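Local coordinates for protein sulfur oxygenase/reductase (Halothiobacillus neapolitanus, PDB 6QPA) that probably catalyses the oxygen-dependent oxidation and disproportionation of sulfur at a mononuclear non-haem iron centre, at residues W115-E120 with M199-V204; P6-N11 with F119-S124; A188-M193 with I257-P262. One frame throughout, in Å; residues are numbered along the deposited sequence.

Contact 1. Residues W115-E120 with M199-V204; sequences WEPYFE and MKQFGV
Gln201 lies across Phe119 and Pro117 of the adjoining strand, its chain passing from the aromatic ring to the proline and then to polar partners. Its CB touches CE2 of the Phe119 ring at 3.5 Å. CG, anti to the backbone N (chi1 177°), lies 3.8 Å from Tyr118 O and also near Pro117 CB. The chain runs on extended and the amide passes alongside the proline ring, CD being 3.8 Å from Pro117 CB. At the tip, OE1 accepts from the backbone N of Gln248 and from a water at 2.8 Å; that water lies in the plane of the Trp115 indole, at its edge, and accepts from Trp115 NE1. NE2 makes a weak bond to Gln252.

Strands 117-120 and 199-204 run antiparallel, in a sheet consistent with the dimeric alpha/beta-barrel relatives of this family. Glu120 and Lys200 exchange two backbone bonds, both 2.9 Å from N to O. Further along comes a beta bulge: Tyr118 faces both Phe202 and Gly203, its O taking the N-H of Phe202 and its N-H going to Gly203 O. Phe202 CG stands between the backbone N and the carbonyl carbon (chi1 67°), which swings the ring back to the partner strand. Tyr118 CB rests over one face, 4.2 Å from the Phe202 centroid, while Glu120 N lies at the ring edge.

Beyond the bulge, Val204 sets its CG1 over the Trp115 six-membered ring, 3.7 Å from the centroid, and CG1 also meets Glu116 O at 3.5 Å. Glu116 OE2 binds the iron with His88 and His92. Tyr118 OH is hydrogen-bonded to Glu89 and to ND1 of His88, making it a second-shell residue that can fix the turn of that imidazole.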
loop_
_atom_site.group_PDB
_atom_site.type_symbol
_atom_site.label_atom_id
_atom_site.label_comp_id
_atom_site.label_asym_id
_atom_site.label_seq_id
_atom_site.Cartn_x
_atom_site.Cartn_y
_atom_site.Cartn_z
ATOM N N TRP A 115 42.383 34.309 -11.058
ATOM C CA TRP A 115 43.707 34.863 -10.818
ATOM C C TRP A 115 44.614 34.183 -11.824
ATOM O O TRP A 115 44.640 32.954 -11.892
ATOM C CB TRP A 115 44.153 34.612 -9.376
ATOM C CG TRP A 115 45.437 35.258 -8.966
ATOM C CD1 TRP A 115 46.592 34.621 -8.602
ATOM C CD2 TRP A 115 45.698 36.674 -8.838
ATOM N NE1 TRP A 115 47.554 35.552 -8.254
ATOM C CE2 TRP A 115 47.032 36.815 -8.403
ATOM C CE3 TRP A 115 44.929 37.834 -9.063
ATOM C CZ2 TRP A 115 47.615 38.067 -8.168
ATOM C CZ3 TRP A 115 45.514 39.079 -8.855
ATOM C CH2 TRP A 115 46.845 39.185 -8.401
ATOM N N GLU A 116 45.307 34.961 -12.655
ATOM C CA GLU A 116 46.023 34.389 -13.794
ATOM C C GLU A 116 47.502 34.756 -13.740
ATOM O O GLU A 116 47.934 35.720 -14.395
ATOM C CB GLU A 116 45.415 34.837 -15.120
ATOM C CG GLU A 116 45.925 33.993 -16.283
ATOM C CD GLU A 116 45.390 34.442 -17.615
ATOM O OE1 GLU A 116 45.278 35.662 -17.817
ATOM O OE2 GLU A 116 45.099 33.582 -18.464
ATOM N N PRO A 117 48.307 34.001 -12.999
ATOM C CA PRO A 117 49.752 34.252 -12.977
ATOM C C PRO A 117 50.435 33.672 -14.207
ATOM O O PRO A 117 49.943 32.744 -14.856
ATOM C CB PRO A 117 50.229 33.526 -11.705
ATOM C CG PRO A 117 48.965 33.054 -10.995
ATOM C CD PRO A 117 47.930 32.925 -12.065
ATOM N N TYR A 118 51.598 34.231 -14.501
ATOM C CA TYR A 118 52.485 33.769 -15.560
ATOM C C TYR A 118 53.571 32.861 -14.985
ATOM O O TYR A 118 54.124 33.139 -13.909
ATOM C CB TYR A 118 53.147 34.954 -16.260
ATOM C CG TYR A 118 52.264 35.749 -17.200
ATOM C CD1 TYR A 118 51.930 35.248 -18.454
ATOM C CD2 TYR A 118 51.814 37.035 -16.862
ATOM C CE1 TYR A 118 51.149 35.979 -19.348
ATOM C CE2 TYR A 118 51.027 37.778 -17.759
ATOM C CZ TYR A 118 50.704 37.235 -18.997
ATOM O OH TYR A 118 49.946 37.926 -19.897
ATOM N N PHE A 119 53.879 31.774 -15.707
ATOM C CA PHE A 119 54.836 30.784 -15.241
ATOM C C PHE A 119 55.907 30.522 -16.282
ATOM O O PHE A 119 55.632 30.394 -17.479
ATOM C CB PHE A 119 54.156 29.454 -14.869
ATOM C CG PHE A 119 53.299 29.567 -13.663
ATOM C CD1 PHE A 119 52.008 30.035 -13.776
ATOM C CD2 PHE A 119 53.801 29.268 -12.409
ATOM C CE1 PHE A 119 51.217 30.179 -12.658
ATOM C CE2 PHE A 119 53.024 29.415 -11.285
ATOM C CZ PHE A 119 51.713 29.867 -11.414
ATOM N N GLU A 120 57.125 30.423 -15.797
ATOM C CA GLU A 120 58.245 29.957 -16.576
ATOM C C GLU A 120 58.394 28.452 -16.400
ATOM O O GLU A 120 58.253 27.926 -15.292
ATOM C CB GLU A 120 59.513 30.692 -16.129
ATOM C CG GLU A 120 60.792 30.071 -16.622
ATOM C CD GLU A 120 62.029 30.691 -15.988
ATOM O OE1 GLU A 120 61.904 31.715 -15.271
ATOM O OE2 GLU A 120 63.124 30.142 -16.218
ATOM N N MET A 199 57.266 24.677 -12.760
ATOM C CA MET A 199 56.808 25.989 -13.210
ATOM C C MET A 199 57.029 27.001 -12.103
ATOM O O MET A 199 56.584 26.782 -10.969
ATOM C CB MET A 199 55.334 25.945 -13.588
ATOM C CG MET A 199 55.010 24.985 -14.706
ATOM S SD MET A 199 53.251 25.014 -15.181
ATOM C CE MET A 199 52.515 24.300 -13.727
ATOM N N LYS A 200 57.631 28.138 -12.458
ATOM C CA LYS A 200 57.997 29.195 -11.514
ATOM C C LYS A 200 57.173 30.436 -11.830
ATOM O O LYS A 200 57.230 30.942 -12.952
ATOM C CB LYS A 200 59.488 29.525 -11.636
ATOM C CG LYS A 200 60.000 30.586 -10.652
ATOM C CD LYS A 200 61.406 30.996 -11.024
ATOM C CE LYS A 200 61.985 32.019 -10.053
ATOM N NZ LYS A 200 63.277 32.490 -10.642
ATOM N N GLN A 201 56.424 30.933 -10.852
ATOM C CA GLN A 201 55.635 32.141 -11.068
ATOM C C GLN A 201 56.550 33.363 -11.106
ATOM O O GLN A 201 57.341 33.569 -10.186
ATOM C CB GLN A 201 54.588 32.309 -9.964
ATOM C CG GLN A 201 53.810 33.623 -10.149
ATOM C CD GLN A 201 52.879 33.996 -9.004
ATOM O OE1 GLN A 201 52.717 35.180 -8.711
ATOM N NE2 GLN A 201 52.261 32.993 -8.353
ATOM N N PHE A 202 56.448 34.177 -12.168
ATOM C CA PHE A 202 57.245 35.396 -12.261
ATOM C C PHE A 202 56.402 36.642 -12.510
ATOM O O PHE A 202 56.969 37.719 -12.673
ATOM C CB PHE A 202 58.340 35.275 -13.349
ATOM C CG PHE A 202 57.803 35.190 -14.769
ATOM C CD1 PHE A 202 57.420 33.970 -15.322
ATOM C CD2 PHE A 202 57.688 36.331 -15.546
ATOM C CE1 PHE A 202 56.924 33.891 -16.625
ATOM C CE2 PHE A 202 57.193 36.267 -16.856
ATOM C CZ PHE A 202 56.802 35.041 -17.393
ATOM N N GLY A 203 55.079 36.537 -12.526
ATOM C CA GLY A 203 54.238 37.707 -12.696
ATOM C C GLY A 203 52.790 37.284 -12.829
ATOM O O GLY A 203 52.472 36.087 -12.844
ATOM N N VAL A 204 51.909 38.291 -12.920
ATOM C CA VAL A 204 50.462 38.071 -13.012
ATOM C C VAL A 204 49.874 38.982 -14.079
ATOM O O VAL A 204 50.286 40.136 -14.218
ATOM C CB VAL A 204 49.748 38.316 -11.666
ATOM C CG1 VAL A 204 48.234 38.062 -11.807
ATOM C CG2 VAL A 204 50.324 37.396 -10.581
HETATM O O HOH W 1 50.401 35.975 -7.451
#

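Contact 2. Residues P6-N11 with F119-S124; sequences PIIAIN and FEVVKS
Ile8 and Phe119 exchange the two direct backbone bonds between these segments of the neighbouring antiparallel strands 7-15 and 110-125. Ile8 N gives a nearly straight bond of 3.0 Å to Phe119 O, and Phe119 N returns a more bent one of 2.7 Å to Ile8 O. The strands then splay, the N-to-C directions of their short axes 132° apart, and the next link is made by water: it donates to Pro6 O at 2.7 Å and accepts from Val121 N at 2.9 Å. On the other side of the direct pair, Ile10 N is probably bonded to Pro117 O. Along its other edge strand 7-15 bonds to strand 74-82, Ile7 with Trp82 and Ala9 with Thr80.

Ile10 CG1 stands anti to its carbonyl carbon (chi1 -58°), and the extended chain brings CD1 over one face of the Phe119 ring, 3.6 Å from Phe119 CD1, while Ile8 O stands at the ring edge. Ile8 CD1 meets Val121 CG2 at 3.8 Å. Replacing Phe119 by an alanine would probably leave Ile10 CD1 and CB of Gln201 facing a gap where the ring had been. The water probably allows the strands to part without stripping Pro6 O and Val121 N of partners.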
loop_
_atom_site.group_PDB
_atom_site.type_symbol
_atom_site.label_atom_id
_atom_site.label_comp_id
_atom_site.label_asym_id
_atom_site.label_seq_id
_atom_site.Cartn_x
_atom_site.Cartn_y
_atom_site.Cartn_z
ATOM N N PRO A 6 58.379 28.144 -23.829
ATOM C CA PRO A 6 57.170 28.976 -23.813
ATOM C C PRO A 6 56.818 29.425 -22.405
ATOM O O PRO A 6 57.313 28.913 -21.398
ATOM C CB PRO A 6 56.099 28.057 -24.408
ATOM C CG PRO A 6 56.563 26.679 -24.070
ATOM C CD PRO A 6 58.077 26.734 -24.143
ATOM N N ILE A 7 55.910 30.387 -22.366
ATOM C CA ILE A 7 55.334 30.945 -21.153
ATOM C C ILE A 7 53.964 30.304 -20.954
ATOM O O ILE A 7 53.213 30.118 -21.917
ATOM C CB ILE A 7 55.219 32.483 -21.301
ATOM C CG1 ILE A 7 56.598 33.137 -21.463
ATOM C CG2 ILE A 7 54.426 33.106 -20.183
ATOM C CD1 ILE A 7 57.587 32.729 -20.446
ATOM N N ILE A 8 53.607 29.998 -19.715
ATOM C CA ILE A 8 52.306 29.407 -19.436
ATOM C C ILE A 8 51.572 30.360 -18.519
ATOM O O ILE A 8 52.071 30.692 -17.437
ATOM C CB ILE A 8 52.408 28.008 -18.810
ATOM C CG1 ILE A 8 53.217 27.082 -19.711
ATOM C CG2 ILE A 8 50.984 27.377 -18.655
ATOM C CD1 ILE A 8 53.291 25.659 -19.179
ATOM N N ALA A 9 50.412 30.830 -18.967
ATOM C CA ALA A 9 49.493 31.556 -18.108
ATOM C C ALA A 9 48.487 30.565 -17.547
ATOM O O ALA A 9 47.907 29.765 -18.295
ATOM C CB ALA A 9 48.791 32.694 -18.866
ATOM N N ILE A 10 48.320 30.568 -16.230
ATOM C CA ILE A 10 47.391 29.654 -15.578
ATOM C C ILE A 10 46.267 30.480 -14.996
ATOM O O ILE A 10 46.448 31.160 -13.983
ATOM C CB ILE A 10 48.059 28.794 -14.499
ATOM C CG1 ILE A 10 49.203 28.006 -15.131
ATOM C CG2 ILE A 10 47.005 27.868 -13.885
ATOM C CD1 ILE A 10 49.992 27.108 -14.144
ATOM N N ASN A 11 45.104 30.418 -15.637
ATOM C CA ASN A 11 43.907 31.056 -15.117
ATOM C C ASN A 11 43.334 30.154 -14.028
ATOM O O ASN A 11 42.868 29.045 -14.313
ATOM C CB ASN A 11 42.908 31.285 -16.249
ATOM C CG ASN A 11 41.810 32.218 -15.857
ATOM O OD1 ASN A 11 40.922 31.850 -15.099
ATOM N ND2 ASN A 11 41.866 33.449 -16.363
ATOM N N PHE A 119 53.879 31.774 -15.707
ATOM C CA PHE A 119 54.836 30.784 -15.241
ATOM C C PHE A 119 55.907 30.522 -16.282
ATOM O O PHE A 119 55.632 30.394 -17.479
ATOM C CB PHE A 119 54.156 29.454 -14.869
ATOM C CG PHE A 119 53.299 29.567 -13.663
ATOM C CD1 PHE A 119 52.008 30.035 -13.776
ATOM C CD2 PHE A 119 53.801 29.268 -12.409
ATOM C CE1 PHE A 119 51.217 30.179 -12.658
ATOM C CE2 PHE A 119 53.024 29.415 -11.285
ATOM C CZ PHE A 119 51.713 29.867 -11.414
ATOM N N GLU A 120 57.125 30.423 -15.797
ATOM C CA GLU A 120 58.245 29.957 -16.576
ATOM C C GLU A 120 58.394 28.452 -16.400
ATOM O O GLU A 120 58.253 27.926 -15.292
ATOM C CB GLU A 120 59.513 30.692 -16.129
ATOM C CG GLU A 120 60.792 30.071 -16.622
ATOM C CD GLU A 120 62.029 30.691 -15.988
ATOM O OE1 GLU A 120 61.904 31.715 -15.271
ATOM O OE2 GLU A 120 63.124 30.142 -16.218
ATOM N N VAL A 121 58.659 27.760 -17.501
ATOM C CA VAL A 121 58.938 26.332 -17.459
ATOM C C VAL A 121 60.425 26.189 -17.162
ATOM O O VAL A 121 61.261 26.340 -18.046
ATOM C CB VAL A 121 58.536 25.632 -18.757
ATOM C CG1 VAL A 121 58.845 24.131 -18.659
ATOM C CG2 VAL A 121 57.046 25.835 -19.008
ATOM N N VAL A 122 60.745 25.909 -15.898
ATOM C CA VAL A 122 62.135 25.794 -15.452
ATOM C C VAL A 122 62.785 24.556 -16.049
ATOM O O VAL A 122 63.930 24.589 -16.510
ATOM C CB VAL A 122 62.186 25.746 -13.913
ATOM C CG1 VAL A 122 63.580 25.455 -13.442
ATOM C CG2 VAL A 122 61.647 27.047 -13.309
ATOM N N LYS A 123 62.079 23.433 -15.995
ATOM C CA LYS A 123 62.539 22.186 -16.564
ATOM C C LYS A 123 61.321 21.293 -16.753
ATOM O O LYS A 123 60.325 21.419 -16.032
ATOM C CB LYS A 123 63.578 21.515 -15.666
ATOM C CG LYS A 123 64.509 20.639 -16.447
ATOM C CD LYS A 123 65.945 20.751 -15.977
ATOM C CE LYS A 123 66.844 19.918 -16.890
ATOM N NZ LYS A 123 66.358 18.505 -17.012
ATOM N N SER A 124 61.408 20.375 -17.708
ATOM C CA SER A 124 60.266 19.515 -17.972
ATOM C C SER A 124 60.755 18.207 -18.568
ATOM O O SER A 124 61.865 18.119 -19.102
ATOM C CB SER A 124 59.265 20.166 -18.921
ATOM O OG SER A 124 59.786 20.165 -20.238
HETATM O O HOH W 2 59.468 29.260 -19.883
#

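Contact 3. Residues A188-M193 with I257-P262; sequences ANVPGM and IEWESP
Met193 carries an unusual first torsion, chi1 -138°, which lays its CG over the six-membered ring of Trp259, 3.8 Å from the centroid. A bend at chi2 (-82°) then keeps SD above the same face, 4.9 Å from that centroid, a Met-aromatic contact at some distance. The chain ends beyond the indole, with CE touching Ile257 CG2 at 3.8 Å. Val190 and Pro191 meet Trp259 at its rim: Val190 CG1 approaches CZ3 at 3.7 Å near the ring plane, and Pro191 O also lies in that plane, at the edge. The indole is therefore held from a face and from an edge by residues up to three positions apart.

What allows this is a type II turn from Val190 to Met193. Gly192 takes the turn's left-handed position (phi 80°), and a CB there would lie close to Glu260 CB. Its carbonyl faces the other segment, where Glu260 N donates to Gly192 O at 3.0 Å; the same oxygen receives a CA-H contact from Trp259 CA, 3.3 Å away. The polar tip of Glu260 looks elsewhere: OE2 is bonded to Thr133 and Ser131 of a neighbouring subunit, whose Asp134 also accepts from Gly192 N. Met186, on helix 172-189, touches both Met193 and Trp259. The arrangement is a helix-to-strand connection in an antiparallel alpha+beta fold, consistent with the dimeric alpha/beta-barrel clan: helix 172-189 packs on the sheet, the tight turn follows it, and Met193 and Trp259 form a non-hydrogen-bonded antiparallel pair, here beside a subunit interface.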
loop_
_atom_site.group_PDB
_atom_site.type_symbol
_atom_site.label_atom_id
_atom_site.label_comp_id
_atom_site.label_asym_id
_atom_site.label_seq_id
_atom_site.Cartn_x
_atom_site.Cartn_y
_atom_site.Cartn_z
ATOM N N ALA A 188 61.879 7.636 -13.472
ATOM C CA ALA A 188 62.661 6.438 -13.720
ATOM C C ALA A 188 62.180 5.234 -12.914
ATOM O O ALA A 188 62.379 4.099 -13.346
ATOM C CB ALA A 188 64.134 6.709 -13.413
ATOM N N ASN A 189 61.560 5.434 -11.753
ATOM C CA ASN A 189 61.389 4.336 -10.804
ATOM C C ASN A 189 59.968 4.077 -10.314
ATOM O O ASN A 189 59.762 3.084 -9.612
ATOM C CB ASN A 189 62.284 4.557 -9.576
ATOM C CG ASN A 189 63.765 4.433 -9.916
ATOM O OD1 ASN A 189 64.202 3.414 -10.433
ATOM N ND2 ASN A 189 64.525 5.483 -9.658
ATOM N N VAL A 190 59.004 4.942 -10.580
ATOM C CA VAL A 190 57.686 4.839 -9.955
ATOM C C VAL A 190 56.675 4.459 -11.025
ATOM O O VAL A 190 56.636 5.106 -12.083
ATOM C CB VAL A 190 57.286 6.148 -9.250
ATOM C CG1 VAL A 190 55.924 6.000 -8.585
ATOM C CG2 VAL A 190 58.344 6.514 -8.230
ATOM N N PRO A 191 55.862 3.417 -10.812
ATOM C CA PRO A 191 54.937 2.985 -11.872
ATOM C C PRO A 191 53.915 4.061 -12.187
ATOM O O PRO A 191 53.444 4.774 -11.299
ATOM C CB PRO A 191 54.273 1.718 -11.301
ATOM C CG PRO A 191 54.701 1.626 -9.867
ATOM C CD PRO A 191 55.919 2.468 -9.680
ATOM N N GLY A 192 53.591 4.181 -13.471
ATOM C CA GLY A 192 52.519 5.063 -13.894
ATOM C C GLY A 192 52.878 6.524 -13.976
ATOM O O GLY A 192 51.979 7.352 -14.169
ATOM N N MET A 193 54.159 6.867 -13.824
ATOM C CA MET A 193 54.621 8.253 -13.906
ATOM C C MET A 193 54.734 8.665 -15.366
ATOM O O MET A 193 55.642 8.226 -16.068
ATOM C CB MET A 193 55.975 8.365 -13.215
ATOM C CG MET A 193 56.160 9.580 -12.369
ATOM S SD MET A 193 56.611 10.948 -13.406
ATOM C CE MET A 193 57.480 11.958 -12.182
ATOM N N ILE A 257 52.700 17.181 -12.366
ATOM C CA ILE A 257 53.041 15.772 -12.572
ATOM C C ILE A 257 51.846 15.039 -13.160
ATOM O O ILE A 257 50.741 15.088 -12.606
ATOM C CB ILE A 257 53.487 15.078 -11.274
ATOM C CG1 ILE A 257 54.454 15.972 -10.482
ATOM C CG2 ILE A 257 54.141 13.744 -11.620
ATOM C CD1 ILE A 257 54.805 15.423 -9.129
ATOM N N GLU A 258 52.085 14.305 -14.238
ATOM C CA GLU A 258 51.050 13.529 -14.891
ATOM C C GLU A 258 51.225 12.062 -14.542
ATOM O O GLU A 258 52.354 11.558 -14.442
ATOM C CB GLU A 258 51.075 13.740 -16.406
ATOM C CG GLU A 258 51.030 15.209 -16.730
ATOM C CD GLU A 258 50.696 15.548 -18.171
ATOM O OE1 GLU A 258 50.417 16.736 -18.400
ATOM O OE2 GLU A 258 50.705 14.669 -19.062
ATOM N N TRP A 259 50.094 11.401 -14.313
ATOM C CA TRP A 259 50.050 10.023 -13.856
ATOM C C TRP A 259 48.978 9.279 -14.636
ATOM O O TRP A 259 48.006 9.875 -15.113
ATOM C CB TRP A 259 49.730 9.935 -12.358
ATOM C CG TRP A 259 50.725 10.592 -11.459
ATOM C CD1 TRP A 259 50.696 11.878 -11.004
ATOM C CD2 TRP A 259 51.890 9.991 -10.881
ATOM N NE1 TRP A 259 51.766 12.118 -10.180
ATOM C CE2 TRP A 259 52.519 10.975 -10.086
ATOM C CE3 TRP A 259 52.475 8.726 -10.973
ATOM C CZ2 TRP A 259 53.712 10.729 -9.375
ATOM C CZ3 TRP A 259 53.663 8.476 -10.250
ATOM C CH2 TRP A 259 54.256 9.476 -9.460
ATOM N N GLU A 260 49.128 7.955 -14.692
ATOM C CA GLU A 260 48.162 7.131 -15.412
ATOM C C GLU A 260 46.748 7.293 -14.864
ATOM O O GLU A 260 45.779 7.290 -15.634
ATOM C CB GLU A 260 48.571 5.662 -15.358
ATOM C CG GLU A 260 47.530 4.728 -15.991
ATOM C CD GLU A 260 48.022 3.302 -16.163
ATOM O OE1 GLU A 260 47.268 2.382 -15.807
ATOM O OE2 GLU A 260 49.145 3.095 -16.685
ATOM N N SER A 261 46.610 7.415 -13.544
ATOM C CA SER A 261 45.310 7.369 -12.882
ATOM C C SER A 261 45.453 8.033 -11.516
ATOM O O SER A 261 46.571 8.266 -11.052
ATOM C CB SER A 261 44.825 5.921 -12.724
ATOM O OG SER A 261 45.561 5.276 -11.683
ATOM N N PRO A 262 44.341 8.346 -10.843
ATOM C CA PRO A 262 44.475 8.903 -9.482
ATOM C C PRO A 262 45.177 7.956 -8.515
ATOM O O PRO A 262 45.950 8.413 -7.666
ATOM C CB PRO A 262 43.022 9.195 -9.071
ATOM C CG PRO A 262 42.299 9.404 -10.406
ATOM C CD PRO A 262 42.945 8.383 -11.323
#

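From the N terminus, contact 2 comes first, closing the long loop between strands 7-15 and 110-125, within which helix 85-94 brings both iron-binding histidines. Contact 1 starts on the stretch where contact 2 ends; the two share Phe119 and Glu120, their centres 7 Å apart, so strand 110-125 is tied to a neighbour on either flank. The loop that contact 1 closes runs on to strand 193-204. Contact 3 opens within it, at the end of helix 172-189, and closes beyond it on strand 251-259, so contacts 1 and 3 cross, while 2 and 3 follow in series. Contact 3 lies on the opposite side of the chain's centre, about 25 Å from contact 1 between centres.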